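Local coordinates for protein putative glycoside hydrolase (Bacteroides thetaiotaomicron VPI-5482, PDB 3HBZ) that is a putative glycoside hydrolase that binds calcium and may play a role in carbohydrate metabolism, at residues I92-D104 against L329-E341. Sequence-based numbering, arbitrary orientation.
Sequences IDTELATIYNFED and LLIDEVELIYRSE. With CA (calcium ion), chain B; NA (sodium ion), chain D; ACT (acetate ion), chain H.
Tyr100 keeps CG beside its own backbone N (chi1 -43°) and Val334 holds CG1 anti to its N (chi1 178°), which lays CD2 of the Tyr100 ring 3.7 Å from Val334 CG1. The ring continues alongside Leu336, its OH donating to Ala97 O at 2.8 Å, a bond that fixes the far end of the phenol. CG2, the other branch of Val334, meets the edge of Phe102, whose CE2 also touches Ile331 CG2 at 3.8 Å. The backbones pair antiparallel: Tyr100 N bonds Val334 O at 2.9 Å, Val334 N returns to Tyr100 O at 3.0 Å, and Leu336 N adds a third bond to Thr98 O. A leucine at Tyr100 would probably leave Ala97 O without its hydroxyl partner and the loop there freer to move. Around Phe102 the two segments share a calcium ion, held by Asn101 O, Glu103 OE2 and both oxygens of Asp332, a carboxylate that also has Lys154 as partner; Thr155 O and Lys157 O complete the protein ligands. Ile99 O turns instead to a sodium ion shared with Glu116. Strand 99-100 thus pairs with strand 328-338, which itself runs antiparallel to strands 158-165 and 210-220, Leu159 touching Phe102 and Leu213 touching Val334.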
# COMPACT_ATOMS: atom_id res chain seq x y z
N ILE A 92 -6.40 -11.44 8.37
CA ILE A 92 -5.76 -10.58 9.35
C ILE A 92 -6.80 -10.31 10.42
O ILE A 92 -7.84 -9.70 10.14
CB ILE A 92 -5.34 -9.22 8.73
CG1 ILE A 92 -4.48 -9.40 7.46
CG2 ILE A 92 -4.62 -8.39 9.74
CD1 ILE A 92 -3.21 -10.08 7.73
N ASP A 93 -6.56 -10.79 11.63
CA ASP A 93 -7.50 -10.62 12.74
C ASP A 93 -6.90 -9.82 13.90
O ASP A 93 -7.34 -9.96 15.03
CB ASP A 93 -7.98 -11.99 13.27
CG ASP A 93 -6.84 -12.80 13.88
OD1 ASP A 93 -5.68 -12.60 13.46
OD2 ASP A 93 -7.11 -13.63 14.78
N THR A 94 -5.89 -9.01 13.61
CA THR A 94 -5.16 -8.28 14.63
C THR A 94 -5.29 -6.78 14.35
O THR A 94 -5.74 -6.37 13.30
CB THR A 94 -3.66 -8.67 14.62
OG1 THR A 94 -3.17 -8.62 13.29
CG2 THR A 94 -3.48 -10.07 15.18
N GLU A 95 -4.92 -5.98 15.33
CA GLU A 95 -4.97 -4.54 15.17
C GLU A 95 -3.76 -4.08 14.34
O GLU A 95 -2.78 -4.79 14.23
CB GLU A 95 -5.09 -3.87 16.54
CG GLU A 95 -3.93 -4.01 17.49
CD GLU A 95 -4.24 -3.50 18.92
OE1 GLU A 95 -5.44 -3.34 19.28
OE2 GLU A 95 -3.28 -3.29 19.69
N LEU A 96 -3.87 -2.92 13.69
CA LEU A 96 -2.81 -2.45 12.80
C LEU A 96 -1.44 -2.48 13.50
O LEU A 96 -1.34 -2.12 14.66
CB LEU A 96 -3.14 -1.01 12.38
CG LEU A 96 -2.59 -0.50 11.07
CD1 LEU A 96 -2.97 -1.44 9.89
CD2 LEU A 96 -3.07 0.95 10.82
N ALA A 97 -0.40 -2.89 12.80
CA ALA A 97 0.97 -2.88 13.34
C ALA A 97 1.41 -1.42 13.44
O ALA A 97 0.97 -0.60 12.63
CB ALA A 97 1.92 -3.63 12.36
N THR A 98 2.27 -1.11 14.41
CA THR A 98 2.71 0.29 14.66
C THR A 98 4.23 0.48 14.81
O THR A 98 4.68 1.61 15.05
CB THR A 98 2.03 0.89 15.91
OG1 THR A 98 2.51 0.24 17.11
CG2 THR A 98 0.50 0.78 15.81
N ILE A 99 5.00 -0.59 14.67
CA ILE A 99 6.46 -0.55 14.83
C ILE A 99 7.06 -1.11 13.55
O ILE A 99 6.82 -2.26 13.23
CB ILE A 99 6.94 -1.38 16.05
CG1 ILE A 99 6.28 -0.90 17.35
CG2 ILE A 99 8.48 -1.38 16.17
CD1 ILE A 99 6.87 0.32 17.96
N TYR A 100 7.85 -0.31 12.84
CA TYR A 100 8.29 -0.66 11.49
C TYR A 100 9.80 -0.62 11.37
O TYR A 100 10.39 0.45 11.38
CB TYR A 100 7.70 0.33 10.48
CG TYR A 100 6.24 0.65 10.74
CD1 TYR A 100 5.29 -0.36 10.79
CD2 TYR A 100 5.82 1.95 10.94
CE1 TYR A 100 3.96 -0.07 11.02
CE2 TYR A 100 4.50 2.25 11.19
CZ TYR A 100 3.56 1.25 11.21
OH TYR A 100 2.23 1.57 11.43
N ASN A 101 10.42 -1.78 11.23
CA ASN A 101 11.87 -1.88 11.11
C ASN A 101 12.35 -2.25 9.69
O ASN A 101 13.54 -2.29 9.40
CB ASN A 101 12.39 -2.88 12.16
CG ASN A 101 12.43 -2.27 13.57
OD1 ASN A 101 13.16 -1.33 13.82
ND2 ASN A 101 11.67 -2.82 14.48
N PHE A 102 11.39 -2.53 8.81
CA PHE A 102 11.63 -2.77 7.40
C PHE A 102 12.58 -3.92 7.11
O PHE A 102 13.31 -3.89 6.11
CB PHE A 102 12.04 -1.45 6.72
CG PHE A 102 10.99 -0.38 6.87
CD1 PHE A 102 9.84 -0.45 6.12
CD2 PHE A 102 11.06 0.58 7.87
CE1 PHE A 102 8.82 0.48 6.30
CE2 PHE A 102 10.04 1.50 8.04
CZ PHE A 102 8.93 1.43 7.24
N GLU A 103 12.54 -4.95 7.98
CA GLU A 103 13.35 -6.13 7.83
C GLU A 103 12.69 -7.20 6.93
O GLU A 103 13.37 -7.98 6.29
CB GLU A 103 13.68 -6.78 9.18
CG GLU A 103 14.31 -5.86 10.27
CD GLU A 103 15.53 -5.11 9.76
OE1 GLU A 103 16.25 -5.66 8.89
OE2 GLU A 103 15.78 -3.98 10.23
N ASP A 104 11.36 -7.27 6.94
CA ASP A 104 10.65 -8.44 6.43
C ASP A 104 9.97 -8.12 5.11
O ASP A 104 9.27 -7.10 4.99
CB ASP A 104 9.55 -8.85 7.40
CG ASP A 104 10.11 -9.41 8.73
OD1 ASP A 104 11.09 -10.17 8.71
OD2 ASP A 104 9.56 -9.05 9.76
N LEU A 329 15.09 8.43 -0.89
CA LEU A 329 14.66 8.53 0.47
C LEU A 329 14.86 7.15 1.10
O LEU A 329 14.32 6.16 0.61
CB LEU A 329 13.17 8.94 0.55
CG LEU A 329 12.55 9.00 1.96
CD1 LEU A 329 13.20 10.12 2.88
CD2 LEU A 329 11.07 9.21 1.90
N LEU A 330 15.69 7.10 2.14
CA LEU A 330 15.84 5.93 3.02
C LEU A 330 15.08 6.13 4.32
O LEU A 330 15.13 7.21 4.91
CB LEU A 330 17.34 5.63 3.31
CG LEU A 330 18.28 5.48 2.15
CD1 LEU A 330 19.74 5.15 2.69
CD2 LEU A 330 17.76 4.43 1.05
N ILE A 331 14.35 5.10 4.76
CA ILE A 331 13.52 5.19 5.94
C ILE A 331 13.79 4.01 6.83
O ILE A 331 13.93 2.89 6.33
CB ILE A 331 12.01 5.21 5.57
CG1 ILE A 331 11.61 6.51 4.83
CG2 ILE A 331 11.14 4.96 6.79
CD1 ILE A 331 11.55 7.78 5.72
N ASP A 332 13.94 4.25 8.14
CA ASP A 332 14.09 3.16 9.08
C ASP A 332 13.56 3.51 10.46
O ASP A 332 13.42 4.70 10.81
CB ASP A 332 15.55 2.71 9.17
CG ASP A 332 15.70 1.20 9.50
OD1 ASP A 332 14.66 0.53 9.66
OD2 ASP A 332 16.85 0.71 9.61
N GLU A 333 13.27 2.47 11.25
CA GLU A 333 12.90 2.59 12.67
C GLU A 333 11.72 3.55 12.89
O GLU A 333 11.80 4.51 13.66
CB GLU A 333 14.09 3.05 13.51
CG GLU A 333 15.24 2.06 13.54
CD GLU A 333 16.38 2.44 14.50
OE1 GLU A 333 16.29 3.48 15.19
OE2 GLU A 333 17.38 1.68 14.57
N VAL A 334 10.60 3.28 12.22
CA VAL A 334 9.48 4.20 12.29
C VAL A 334 8.52 3.64 13.33
O VAL A 334 8.38 2.43 13.47
CB VAL A 334 8.74 4.33 10.91
CG1 VAL A 334 7.53 5.24 11.00
CG2 VAL A 334 9.70 4.86 9.87
N GLU A 335 7.80 4.55 13.98
CA GLU A 335 6.76 4.17 14.91
C GLU A 335 5.52 5.03 14.75
O GLU A 335 5.59 6.25 14.72
CB GLU A 335 7.28 4.27 16.37
CG GLU A 335 6.31 3.65 17.30
CD GLU A 335 6.78 3.54 18.73
OE1 GLU A 335 7.89 4.03 19.06
OE2 GLU A 335 6.02 2.94 19.52
N LEU A 336 4.36 4.39 14.69
CA LEU A 336 3.09 5.10 14.89
C LEU A 336 2.75 5.11 16.39
O LEU A 336 2.38 4.08 16.98
CB LEU A 336 1.99 4.40 14.07
CG LEU A 336 0.61 5.06 14.16
CD1 LEU A 336 0.66 6.53 13.74
CD2 LEU A 336 -0.41 4.19 13.33
N ILE A 337 2.91 6.27 17.03
CA ILE A 337 2.69 6.42 18.47
C ILE A 337 1.25 6.89 18.68
O ILE A 337 0.80 7.82 18.00
CB ILE A 337 3.70 7.44 19.11
CG1 ILE A 337 5.16 6.99 18.84
CG2 ILE A 337 3.46 7.63 20.66
CD1 ILE A 337 6.22 8.09 19.02
N TYR A 338 0.56 6.23 19.59
CA TYR A 338 -0.82 6.54 19.92
C TYR A 338 -1.06 6.69 21.44
O TYR A 338 -0.26 6.23 22.28
CB TYR A 338 -1.76 5.48 19.35
CG TYR A 338 -1.50 4.07 19.80
CD1 TYR A 338 -2.08 3.58 20.96
CD2 TYR A 338 -0.68 3.22 19.05
CE1 TYR A 338 -1.87 2.27 21.38
CE2 TYR A 338 -0.47 1.89 19.46
CZ TYR A 338 -1.07 1.43 20.63
OH TYR A 338 -0.88 0.16 21.06
N ARG A 339 -2.15 7.35 21.78
CA ARG A 339 -2.42 7.66 23.20
C ARG A 339 -2.78 6.39 23.97
O ARG A 339 -3.57 5.59 23.45
CB ARG A 339 -3.55 8.64 23.31
CG ARG A 339 -3.83 9.05 24.79
CD ARG A 339 -4.79 10.21 24.86
NE ARG A 339 -4.16 11.29 24.12
CZ ARG A 339 -4.80 12.14 23.33
NH1 ARG A 339 -6.12 12.05 23.16
NH2 ARG A 339 -4.09 13.09 22.69
N SER A 340 -2.24 6.21 25.19
CA SER A 340 -2.61 5.04 26.03
C SER A 340 -4.05 5.17 26.55
O SER A 340 -4.45 6.26 26.95
CB SER A 340 -1.62 4.77 27.20
OG SER A 340 -1.18 5.96 27.85
N GLU A 341 -4.79 4.06 26.52
CA GLU A 341 -6.25 4.01 26.82
C GLU A 341 -6.61 3.35 28.17
O GLU A 341 -5.89 3.46 29.16
CB GLU A 341 -6.98 3.27 25.68
CG GLU A 341 -7.51 4.19 24.57
CD GLU A 341 -7.67 3.47 23.24
OE1 GLU A 341 -6.65 3.10 22.65
OE2 GLU A 341 -8.83 3.31 22.77
CA CA B . 15.77 -1.66 9.99
NA NA D . 6.38 -4.60 13.04
C ACT H . -5.53 -1.06 15.65
O ACT H . -6.43 -0.51 16.19
OXT ACT H . -6.04 -1.61 14.62
CH3 ACT H . -4.06 -0.99 16.18
O HOH W 1 15.48 -1.38 12.32
O HOH W 2 8.78 -4.16 11.68
O HOH W 3 7.15 -6.86 12.10
O HOH W 4 7.96 -5.00 15.28
O HOH W 5 4.69 -5.85 13.56